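Local coordinates for DNA repair protein RAD7 (Saccharomyces cerevisiae, PDB 5ZB2), which promotes nucleotide excision repair of nontranscribed DNA as a component of the global genome repair complex, and binds Elc1, the yeast Elongin-C, at residues A[20-23]-A[24-27]; A[28-31]-A[32-36]; A[35-38]-A[39-43]; A[45-48]-A[49-52]. One frame throughout, in Å; residues are numbered along the deposited sequence.

Contact 1 (A[20-23]-A[24-27]); sequences ISKW and QKEA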
loop_
_atom_site.group_PDB
_atom_site.type_symbol
_atom_site.label_atom_id
_atom_site.label_comp_id
_atom_site.label_asym_id
_atom_site.label_seq_id
_atom_site.Cartn_x
_atom_site.Cartn_y
_atom_site.Cartn_z
ATOM N N ILE A 20 -12.862 9.867 -13.700
ATOM C CA ILE A 20 -11.709 9.152 -13.158
ATOM C C ILE A 20 -11.970 7.653 -13.193
ATOM O O ILE A 20 -11.114 6.871 -13.620
ATOM C CB ILE A 20 -11.381 9.639 -11.734
ATOM C CG1 ILE A 20 -10.992 11.120 -11.749
ATOM C CG2 ILE A 20 -10.236 8.819 -11.138
ATOM C CD1 ILE A 20 -10.860 11.738 -10.374
ATOM N N SER A 21 -13.166 7.234 -12.772
ATOM C CA SER A 21 -13.495 5.812 -12.755
ATOM C C SER A 21 -13.363 5.202 -14.144
ATOM O O SER A 21 -12.764 4.133 -14.312
ATOM C CB SER A 21 -14.909 5.611 -12.213
ATOM O OG SER A 21 -15.002 6.064 -10.875
ATOM N N LYS A 22 -13.915 5.867 -15.159
ATOM C CA LYS A 22 -13.794 5.341 -16.513
ATOM C C LYS A 22 -12.345 5.361 -16.977
ATOM O O LYS A 22 -11.892 4.437 -17.663
ATOM C CB LYS A 22 -14.678 6.133 -17.477
ATOM C CG LYS A 22 -14.622 5.637 -18.917
ATOM C CD LYS A 22 -14.943 4.146 -19.019
ATOM C CE LYS A 22 -14.678 3.600 -20.406
ATOM N NZ LYS A 22 -14.741 2.113 -20.410
ATOM N N TRP A 23 -11.601 6.405 -16.607
ATOM C CA TRP A 23 -10.185 6.469 -16.945
ATOM C C TRP A 23 -9.384 5.375 -16.246
ATOM O O TRP A 23 -8.344 4.951 -16.765
ATOM C CB TRP A 23 -9.641 7.853 -16.591
ATOM C CG TRP A 23 -8.156 7.928 -16.474
ATOM C CD1 TRP A 23 -7.268 8.260 -17.456
ATOM C CD2 TRP A 23 -7.380 7.683 -15.298
ATOM N NE1 TRP A 23 -5.987 8.232 -16.965
ATOM C CE2 TRP A 23 -6.028 7.877 -15.641
ATOM C CE3 TRP A 23 -7.697 7.316 -13.987
ATOM C CZ2 TRP A 23 -4.995 7.720 -14.720
ATOM C CZ3 TRP A 23 -6.672 7.156 -13.077
ATOM C CH2 TRP A 23 -5.337 7.357 -13.448
ATOM N N GLN A 24 -9.840 4.906 -15.079
ATOM C CA GLN A 24 -9.147 3.816 -14.395
ATOM C C GLN A 24 -8.954 2.628 -15.329
ATOM O O GLN A 24 -7.852 2.081 -15.441
ATOM C CB GLN A 24 -9.925 3.373 -13.154
ATOM C CG GLN A 24 -10.017 4.387 -12.035
ATOM C CD GLN A 24 -8.771 4.441 -11.188
ATOM O OE1 GLN A 24 -7.668 4.187 -11.668
ATOM N NE2 GLN A 24 -8.940 4.772 -9.916
ATOM N N LYS A 25 -10.028 2.211 -16.004
ATOM C CA LYS A 25 -9.941 1.054 -16.889
ATOM C C LYS A 25 -8.957 1.301 -18.026
ATOM O O LYS A 25 -8.173 0.415 -18.380
ATOM C CB LYS A 25 -11.326 0.706 -17.430
ATOM C CG LYS A 25 -12.307 0.288 -16.344
ATOM C CD LYS A 25 -13.601 -0.255 -16.928
ATOM C CE LYS A 25 -14.543 -0.730 -15.832
ATOM N NZ LYS A 25 -15.799 -1.312 -16.383
ATOM N N GLU A 26 -8.975 2.502 -18.607
ATOM C CA GLU A 26 -7.957 2.852 -19.594
ATOM C C GLU A 26 -6.560 2.721 -19.000
ATOM O O GLU A 26 -5.667 2.114 -19.605
ATOM C CB GLU A 26 -8.187 4.274 -20.112
ATOM C CG GLU A 26 -7.217 4.699 -21.213
ATOM C CD GLU A 26 -7.316 6.175 -21.549
ATOM O OE1 GLU A 26 -6.333 6.732 -22.082
ATOM O OE2 GLU A 26 -8.377 6.777 -21.281
ATOM N N ALA A 27 -6.347 3.294 -17.814
ATOM C CA ALA A 27 -5.046 3.178 -17.163
ATOM C C ALA A 27 -4.713 1.722 -16.869
ATOM O O ALA A 27 -3.550 1.310 -16.964
ATOM C CB ALA A 27 -5.024 4.005 -15.878
#
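Trp23 lays its indole over the methyl of Ala27, one turn further along the helix. At the root of the side chain, Trp23 CB sits 3.3 Å from Gln24 N, the closeness expected of sequence neighbours. The first torsion sets CG opposite the backbone N (chi1 162°), beside the residue's own carbonyl carbon, which swings the ring forward along the helix, past Gln24 N and on to Ala27. Trp23 CE3 comes within 3.4 Å of Gln24 N, which approaches obliquely while giving its hydrogen to Ile20 O at 2.8 Å. One atom further round, Trp23 CZ3 lies 3.9 Å from Gln24 CD, with the amide and ring planes inclined 31° to each other. Trp23 CZ2 lies 3.9 Å from Ala27 CB. That methyl stands 17° off the normal of the six-membered ring, a CH-pi contact over its face. Alanine suits the place because a single methyl lets the broad ring settle close to the backbone. Ala27 N also returns to Trp23 O in a nearly straight hydrogen bond of 2.8 Å, so backbone and side chain join the same two residues. Next to CE2, in the five-membered ring, NE1 is hydrogen-bonded to Val34 O of the second subunit. Trp23 and Gln24 help line the site of a bound glycol chain, probably from the crystallisation liquor. In this C-terminal part of Rad7, the turn belongs to helix 8-41, ahead of the leucine-rich repeats and their parallel strands; Ile20 and Ser21 pack on His66 of the second subunit and Trp23 on its Gln69, both in the segment that follows helix 50-59 in that copy.

Contact 2 (A[28-31]-A[32-36]); sequences DESS and KLVFN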
loop_
_atom_site.group_PDB
_atom_site.type_symbol
_atom_site.label_atom_id
_atom_site.label_comp_id
_atom_site.label_asym_id
_atom_site.label_seq_id
_atom_site.Cartn_x
_atom_site.Cartn_y
_atom_site.Cartn_z
ATOM N N ASP A 28 -5.721 0.924 -16.514
ATOM C CA ASP A 28 -5.483 -0.492 -16.265
ATOM C C ASP A 28 -4.945 -1.182 -17.512
ATOM O O ASP A 28 -4.065 -2.047 -17.423
ATOM C CB ASP A 28 -6.770 -1.163 -15.788
ATOM C CG ASP A 28 -6.541 -2.576 -15.292
ATOM O OD1 ASP A 28 -6.235 -2.748 -14.092
ATOM O OD2 ASP A 28 -6.667 -3.518 -16.101
ATOM N N GLU A 29 -5.449 -0.804 -18.689
ATOM C CA GLU A 29 -4.943 -1.383 -19.929
ATOM C C GLU A 29 -3.526 -0.905 -20.213
ATOM O O GLU A 29 -2.655 -1.701 -20.580
ATOM C CB GLU A 29 -5.869 -1.036 -21.095
ATOM C CG GLU A 29 -7.310 -1.479 -20.898
ATOM C CD GLU A 29 -7.423 -2.928 -20.467
ATOM O OE1 GLU A 29 -6.563 -3.739 -20.870
ATOM O OE2 GLU A 29 -8.368 -3.254 -19.718
ATOM N N SER A 30 -3.274 0.396 -20.055
ATOM C CA SER A 30 -1.910 0.887 -20.212
ATOM C C SER A 30 -0.953 0.163 -19.276
ATOM O O SER A 30 0.217 -0.034 -19.617
ATOM C CB SER A 30 -1.852 2.391 -19.961
ATOM O OG SER A 30 -0.506 2.838 -19.958
ATOM N N SER A 31 -1.430 -0.242 -18.097
ATOM C CA SER A 31 -0.600 -1.038 -17.200
ATOM C C SER A 31 -0.292 -2.399 -17.811
ATOM O O SER A 31 0.836 -2.896 -17.703
ATOM C CB SER A 31 -1.297 -1.202 -15.850
ATOM O OG SER A 31 -1.617 0.058 -15.286
ATOM N N LYS A 32 -1.284 -3.015 -18.458
ATOM C CA LYS A 32 -1.073 -4.306 -19.103
ATOM C C LYS A 32 0.086 -4.240 -20.089
ATOM O O LYS A 32 0.972 -5.102 -20.087
ATOM C CB LYS A 32 -2.363 -4.743 -19.803
ATOM C CG LYS A 32 -2.302 -6.107 -20.471
ATOM C CD LYS A 32 -3.635 -6.448 -21.123
ATOM C CE LYS A 32 -3.586 -7.782 -21.849
ATOM N NZ LYS A 32 -4.894 -8.124 -22.478
ATOM N N LEU A 33 0.101 -3.209 -20.937
ATOM C CA LEU A 33 1.164 -3.081 -21.928
ATOM C C LEU A 33 2.527 -2.911 -21.266
ATOM O O LEU A 33 3.524 -3.474 -21.731
ATOM C CB LEU A 33 0.873 -1.899 -22.854
ATOM C CG LEU A 33 -0.476 -1.939 -23.576
ATOM C CD1 LEU A 33 -0.718 -0.628 -24.309
ATOM C CD2 LEU A 33 -0.538 -3.117 -24.537
ATOM N N VAL A 34 2.592 -2.139 -20.178
ATOM C CA VAL A 34 3.877 -1.876 -19.536
ATOM C C VAL A 34 4.436 -3.149 -18.912
ATOM O O VAL A 34 5.654 -3.363 -18.893
ATOM C CB VAL A 34 3.737 -0.751 -18.494
ATOM C CG1 VAL A 34 5.070 -0.475 -17.816
ATOM C CG2 VAL A 34 3.233 0.515 -19.152
ATOM N N PHE A 35 3.562 -4.010 -18.383
ATOM C CA PHE A 35 4.035 -5.263 -17.801
ATOM C C PHE A 35 4.429 -6.256 -18.886
ATOM O O PHE A 35 5.394 -7.011 -18.723
ATOM C CB PHE A 35 2.970 -5.854 -16.874
ATOM C CG PHE A 35 2.818 -5.110 -15.574
ATOM C CD1 PHE A 35 3.845 -5.104 -14.641
ATOM C CD2 PHE A 35 1.653 -4.420 -15.283
ATOM C CE1 PHE A 35 3.714 -4.419 -13.442
ATOM C CE2 PHE A 35 1.514 -3.734 -14.084
ATOM C CZ PHE A 35 2.547 -3.734 -13.164
ATOM N N ASN A 36 3.700 -6.265 -20.008
ATOM C CA ASN A 36 4.123 -7.071 -21.150
ATOM C C ASN A 36 5.495 -6.633 -21.646
ATOM O O ASN A 36 6.321 -7.467 -22.031
ATOM C CB ASN A 36 3.097 -6.972 -22.280
ATOM C CG ASN A 36 1.811 -7.713 -21.973
ATOM O OD1 ASN A 36 1.779 -8.616 -21.138
ATOM N ND2 ASN A 36 0.740 -7.339 -22.663
#
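Ser31 and Phe35 meet one turn apart, joined by a backbone bond and by a ring resting near the same carbonyl. Across the two segments the hydrogen bonds are all main-chain: Lys32 N to Asp28 O, Leu33 N to Glu29 O at 3.2 Å, Val34 N to Ser30 O, and Phe35 N to Ser31 O at 3.0 Å. They make an unbroken run of alpha-helical turns.

Among the contacts of carbon with oxygen, Phe35 CD2 lies 3.0 Å from Ser31 O, which sits obliquely to the ring. Val34 CG2, turned beside its backbone N (CG1 being opposite, chi1 180°), approaches Ser30 O to 3.1 Å. Ser31 CB is 4.2 Å from Phe35 CE2, while its OG bonds back to Ala27 O.

The charged groups are looser. Glu29 and the fully extended Lys32 run side by side, yet Glu29 OE1 and Lys32 NZ remain 5.0 Å apart; their attraction is probably weak. Asp28 instead forms a salt bridge with Lys73.

Asp28 and Phe35 belong to the pocket of a glycol, probably from the crystallisation liquor. In the fold, Phe35 of helix 8-41 lies against Leu72 and Lys73, between helix 50-59 and strand 78-81, while small Ser30 lets Val34 of the second subunit's equivalent helix pack against it.

Contact 3 (A[35-38]-A[39-43]); sequences FNKL and RDVLG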
loop_
_atom_site.group_PDB
_atom_site.type_symbol
_atom_site.label_atom_id
_atom_site.label_comp_id
_atom_site.label_asym_id
_atom_site.label_seq_id
_atom_site.Cartn_x
_atom_site.Cartn_y
_atom_site.Cartn_z
ATOM N N PHE A 35 3.562 -4.010 -18.383
ATOM C CA PHE A 35 4.035 -5.263 -17.801
ATOM C C PHE A 35 4.429 -6.256 -18.886
ATOM O O PHE A 35 5.394 -7.011 -18.723
ATOM C CB PHE A 35 2.970 -5.854 -16.874
ATOM C CG PHE A 35 2.818 -5.110 -15.574
ATOM C CD1 PHE A 35 3.845 -5.104 -14.641
ATOM C CD2 PHE A 35 1.653 -4.420 -15.283
ATOM C CE1 PHE A 35 3.714 -4.419 -13.442
ATOM C CE2 PHE A 35 1.514 -3.734 -14.084
ATOM C CZ PHE A 35 2.547 -3.734 -13.164
ATOM N N ASN A 36 3.700 -6.265 -20.008
ATOM C CA ASN A 36 4.123 -7.071 -21.150
ATOM C C ASN A 36 5.495 -6.633 -21.646
ATOM O O ASN A 36 6.321 -7.467 -22.031
ATOM C CB ASN A 36 3.097 -6.972 -22.280
ATOM C CG ASN A 36 1.811 -7.713 -21.973
ATOM O OD1 ASN A 36 1.779 -8.616 -21.138
ATOM N ND2 ASN A 36 0.740 -7.339 -22.663
ATOM N N LYS A 37 5.754 -5.325 -21.642
ATOM C CA LYS A 37 7.056 -4.824 -22.074
ATOM C C LYS A 37 8.179 -5.438 -21.247
ATOM O O LYS A 37 9.184 -5.905 -21.794
ATOM C CB LYS A 37 7.087 -3.297 -21.980
ATOM C CG LYS A 37 8.394 -2.655 -22.444
ATOM C CD LYS A 37 8.661 -2.901 -23.922
ATOM C CE LYS A 37 9.926 -2.189 -24.384
ATOM N NZ LYS A 37 10.207 -2.426 -25.830
ATOM N N LEU A 38 8.022 -5.453 -19.921
ATOM C CA LEU A 38 9.041 -6.056 -19.064
ATOM C C LEU A 38 9.278 -7.515 -19.438
ATOM O O LEU A 38 10.425 -7.952 -19.590
ATOM C CB LEU A 38 8.627 -5.939 -17.596
ATOM C CG LEU A 38 9.531 -6.640 -16.577
ATOM C CD1 LEU A 38 10.947 -6.115 -16.664
ATOM C CD2 LEU A 38 8.981 -6.467 -15.169
ATOM N N ARG A 39 8.200 -8.287 -19.587
ATOM C CA ARG A 39 8.347 -9.695 -19.940
ATOM C C ARG A 39 8.952 -9.858 -21.329
ATOM O O ARG A 39 9.811 -10.723 -21.543
ATOM C CB ARG A 39 6.994 -10.401 -19.860
ATOM C CG ARG A 39 6.490 -10.609 -18.439
ATOM C CD ARG A 39 5.153 -11.338 -18.426
ATOM N NE ARG A 39 4.043 -10.469 -18.812
ATOM C CZ ARG A 39 3.281 -9.783 -17.962
ATOM N NH1 ARG A 39 3.492 -9.850 -16.653
ATOM N NH2 ARG A 39 2.297 -9.025 -18.423
ATOM N N ASP A 40 8.521 -9.037 -22.289
ATOM C CA ASP A 40 9.046 -9.154 -23.645
ATOM C C ASP A 40 10.517 -8.762 -23.702
ATOM O O ASP A 40 11.298 -9.370 -24.442
ATOM C CB ASP A 40 8.222 -8.294 -24.602
ATOM C CG ASP A 40 6.805 -8.814 -24.785
ATOM O OD1 ASP A 40 6.594 -10.038 -24.650
ATOM O OD2 ASP A 40 5.904 -7.998 -25.067
ATOM N N VAL A 41 10.917 -7.754 -22.922
ATOM C CA VAL A 41 12.311 -7.310 -22.925
ATOM C C VAL A 41 13.235 -8.417 -22.441
ATOM O O VAL A 41 14.388 -8.509 -22.879
ATOM C CB VAL A 41 12.465 -6.033 -22.071
ATOM C CG1 VAL A 41 13.931 -5.757 -21.749
ATOM C CG2 VAL A 41 11.864 -4.839 -22.796
ATOM N N LEU A 42 12.763 -9.263 -21.530
ATOM C CA LEU A 42 13.565 -10.364 -21.017
ATOM C C LEU A 42 13.472 -11.608 -21.891
ATOM O O LEU A 42 13.916 -12.682 -21.470
ATOM C CB LEU A 42 13.143 -10.700 -19.585
ATOM C CG LEU A 42 13.262 -9.559 -18.570
ATOM C CD1 LEU A 42 12.682 -9.986 -17.234
ATOM C CD2 LEU A 42 14.712 -9.114 -18.407
ATOM N N GLY A 43 12.913 -11.485 -23.094
ATOM C CA GLY A 43 12.755 -12.604 -23.998
ATOM C C GLY A 43 11.346 -13.143 -24.096
ATOM O O GLY A 43 11.107 -14.063 -24.887
HETATM O O HOH W 1 3.478 -10.888 -21.738
#
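Arg39 NH2 donates to Asn36 OD1 at 2.8 Å along an almost straight line (172°), with the oxygen in the guanidinium plane. A water bridges the same pair: it accepts from Arg39 NE at 3.0 Å and donates to Asn36 OD1, so the amide oxygen takes two hydrogens and the guanidinium edge is gripped at both nitrogens. The bend at chi3 (-76°) folds the arginine back along the helix, and Phe35 O lies over the centre of the Arg39 guanidinium, 3.5 Å above its plane. Arg39 NH1 points elsewhere, to Leu70 O and Leu72 O, which probably fixes the group's rotation; the long, multivalent arginine can thus serve its own helix and a loop beyond it. Backbone bonds support the turn, with Asp40 N to Asn36 O at 2.7 Å and Val41 N to Lys37 O at 2.8 Å.

Further out the contacts are apolar. Lys37, bent at chi2, brings its CE to 3.6 Å from Val41 CG2. Leu38 CD1 meets Leu42 CD1 at 4.3 Å; Leu38 packs on Trp23 and Leu42 on Asn19 of the second subunit, while Val41 and Leu42 also touch Elongin-C. Gly43, with the positive phi that a residue lacking a side chain adopts easily, is the C-prime residue of the Schellman motif that ends the helix: Gly44 N turns back to Arg39 O, and Gly43 N to Asp40 O at 3.0 Å.

Contact 4 (A[45-48]-A[49-52]); sequences VSTA and NLNN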
loop_
_atom_site.group_PDB
_atom_site.type_symbol
_atom_site.label_atom_id
_atom_site.label_comp_id
_atom_site.label_asym_id
_atom_site.label_seq_id
_atom_site.Cartn_x
_atom_site.Cartn_y
_atom_site.Cartn_z
ATOM N N VAL A 45 7.570 -14.487 -22.060
ATOM C CA VAL A 45 7.207 -15.668 -21.285
ATOM C C VAL A 45 5.707 -15.891 -21.409
ATOM O O VAL A 45 4.903 -15.026 -21.043
ATOM C CB VAL A 45 7.635 -15.527 -19.810
ATOM C CG1 VAL A 45 7.058 -14.257 -19.189
ATOM C CG2 VAL A 45 7.232 -16.761 -19.005
ATOM N N SER A 46 5.320 -17.042 -21.947
ATOM C CA SER A 46 3.913 -17.381 -22.041
ATOM C C SER A 46 3.341 -17.646 -20.653
ATOM O O SER A 46 4.068 -17.853 -19.677
ATOM C CB SER A 46 3.718 -18.610 -22.927
ATOM O OG SER A 46 4.390 -19.729 -22.376
ATOM N N THR A 47 2.012 -17.647 -20.573
ATOM C CA THR A 47 1.358 -17.932 -19.303
ATOM C C THR A 47 1.608 -19.364 -18.860
ATOM O O THR A 47 1.593 -19.648 -17.657
ATOM C CB THR A 47 -0.140 -17.669 -19.420
ATOM O OG1 THR A 47 -0.690 -18.502 -20.446
ATOM C CG2 THR A 47 -0.395 -16.214 -19.763
ATOM N N ALA A 48 1.854 -20.272 -19.807
ATOM C CA ALA A 48 2.081 -21.668 -19.462
ATOM C C ALA A 48 3.368 -21.868 -18.673
ATOM O O ALA A 48 3.510 -22.893 -17.997
ATOM C CB ALA A 48 2.113 -22.526 -20.728
ATOM N N ASN A 49 4.302 -20.921 -18.745
ATOM C CA ASN A 49 5.576 -21.016 -18.047
ATOM C C ASN A 49 5.666 -20.106 -16.830
ATOM O O ASN A 49 6.705 -20.099 -16.160
ATOM C CB ASN A 49 6.726 -20.689 -19.007
ATOM C CG ASN A 49 7.088 -21.856 -19.902
ATOM O OD1 ASN A 49 7.041 -23.010 -19.481
ATOM N ND2 ASN A 49 7.459 -21.558 -21.142
ATOM N N LEU A 50 4.616 -19.341 -16.520
ATOM C CA LEU A 50 4.692 -18.414 -15.395
ATOM C C LEU A 50 4.889 -19.157 -14.079
ATOM O O LEU A 50 5.648 -18.707 -13.212
ATOM C CB LEU A 50 3.436 -17.543 -15.339
ATOM C CG LEU A 50 3.342 -16.402 -16.359
ATOM C CD1 LEU A 50 2.040 -15.638 -16.179
ATOM C CD2 LEU A 50 4.529 -15.445 -16.258
ATOM N N ASN A 51 4.221 -20.300 -13.908
ATOM C CA ASN A 51 4.396 -21.071 -12.682
ATOM C C ASN A 51 5.798 -21.657 -12.596
ATOM O O ASN A 51 6.380 -21.728 -11.507
ATOM C CB ASN A 51 3.347 -22.176 -12.599
ATOM C CG ASN A 51 2.050 -21.696 -11.989
ATOM O OD1 ASN A 51 2.041 -21.105 -10.911
ATOM N ND2 ASN A 51 0.944 -21.939 -12.681
ATOM N N ASN A 52 6.356 -22.086 -13.730
ATOM C CA ASN A 52 7.738 -22.552 -13.739
ATOM C C ASN A 52 8.688 -21.430 -13.348
ATOM O O ASN A 52 9.654 -21.652 -12.608
ATOM C CB ASN A 52 8.100 -23.107 -15.117
ATOM C CG ASN A 52 7.377 -24.406 -15.431
ATOM O OD1 ASN A 52 6.715 -24.531 -16.462
ATOM N ND2 ASN A 52 7.502 -25.381 -14.540
HETATM O O HOH W 2 1.748 -21.343 -15.691
HETATM O O HOH W 3 4.672 -22.994 -15.613
#
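The carboxamide of Asn49 lies beside the hydroxyl of Ser46 and the peptide of Ala48 without a clear hydrogen bond. The flat peptide groups of this turn are used from above: Asn49 N donates to Ser46 O at 3.2 Å from 61° out of the carbonyl plane, and Leu50 N to Thr47 O at 3.2 Å from 72° out of it. Such steep approaches belong to bonds three residues apart, where the chain coils tightly before the alpha-helix is established. Two waters then occupy the places where four-residue bonds would run. One donates to Thr47 O at 2.6 Å and accepts from Asn51 N at 3.2 Å; the other donates to Ala48 O at 2.7 Å and accepts from Asn52 N at 2.7 Å. They bridge the pairs Thr47-Asn51 and Ala48-Asn52, whose direct four-residue bonds are not made; Thr47 O takes the water in addition to Leu50 N.

The apolar part is a small cluster. Val45 has CG1 in the crowded position between its backbone N and carbonyl carbon (chi1 55°), and this branch meets Leu50 CD2 at 4.0 Å, the two side chains crossing at about a right angle. Its other branch, CG2, rests on Asn49 CB at 4.0 Å. A compact branched valine can thus touch both residues, while the longer leucine reaches the buried side, against Thr74 and Leu76. The turn leads from the loop after helix 8-41 into helix 50-59: Asn51 clasps strand 78-81 through Arg78 O and Thr80 N, and Val45 packs on Leu92, and Asn49 and Asn52 on Leu96, of Elongin-C.

In the fold
Followed from the N terminus, contacts 1, 2 and 3 follow one another along helix 8-41, each closing a helical turn and none a long loop. Contact 2 adjoins contact 1 and overlaps contact 3 at residues 35-36; nothing nests or crosses. All three touch the second subunit, so this projecting helix lies in the interface between the two copies of this assembly. Contact 3 ends the helix, and contact 4 opens helix 50-59 after a short loop. The two meet directly, Arg39 CD lying 3.6 Å from Val45 CG1, and both reach Elongin-C. Together they tie the N-terminal helices to strand 78-81, the first of the parallel strands.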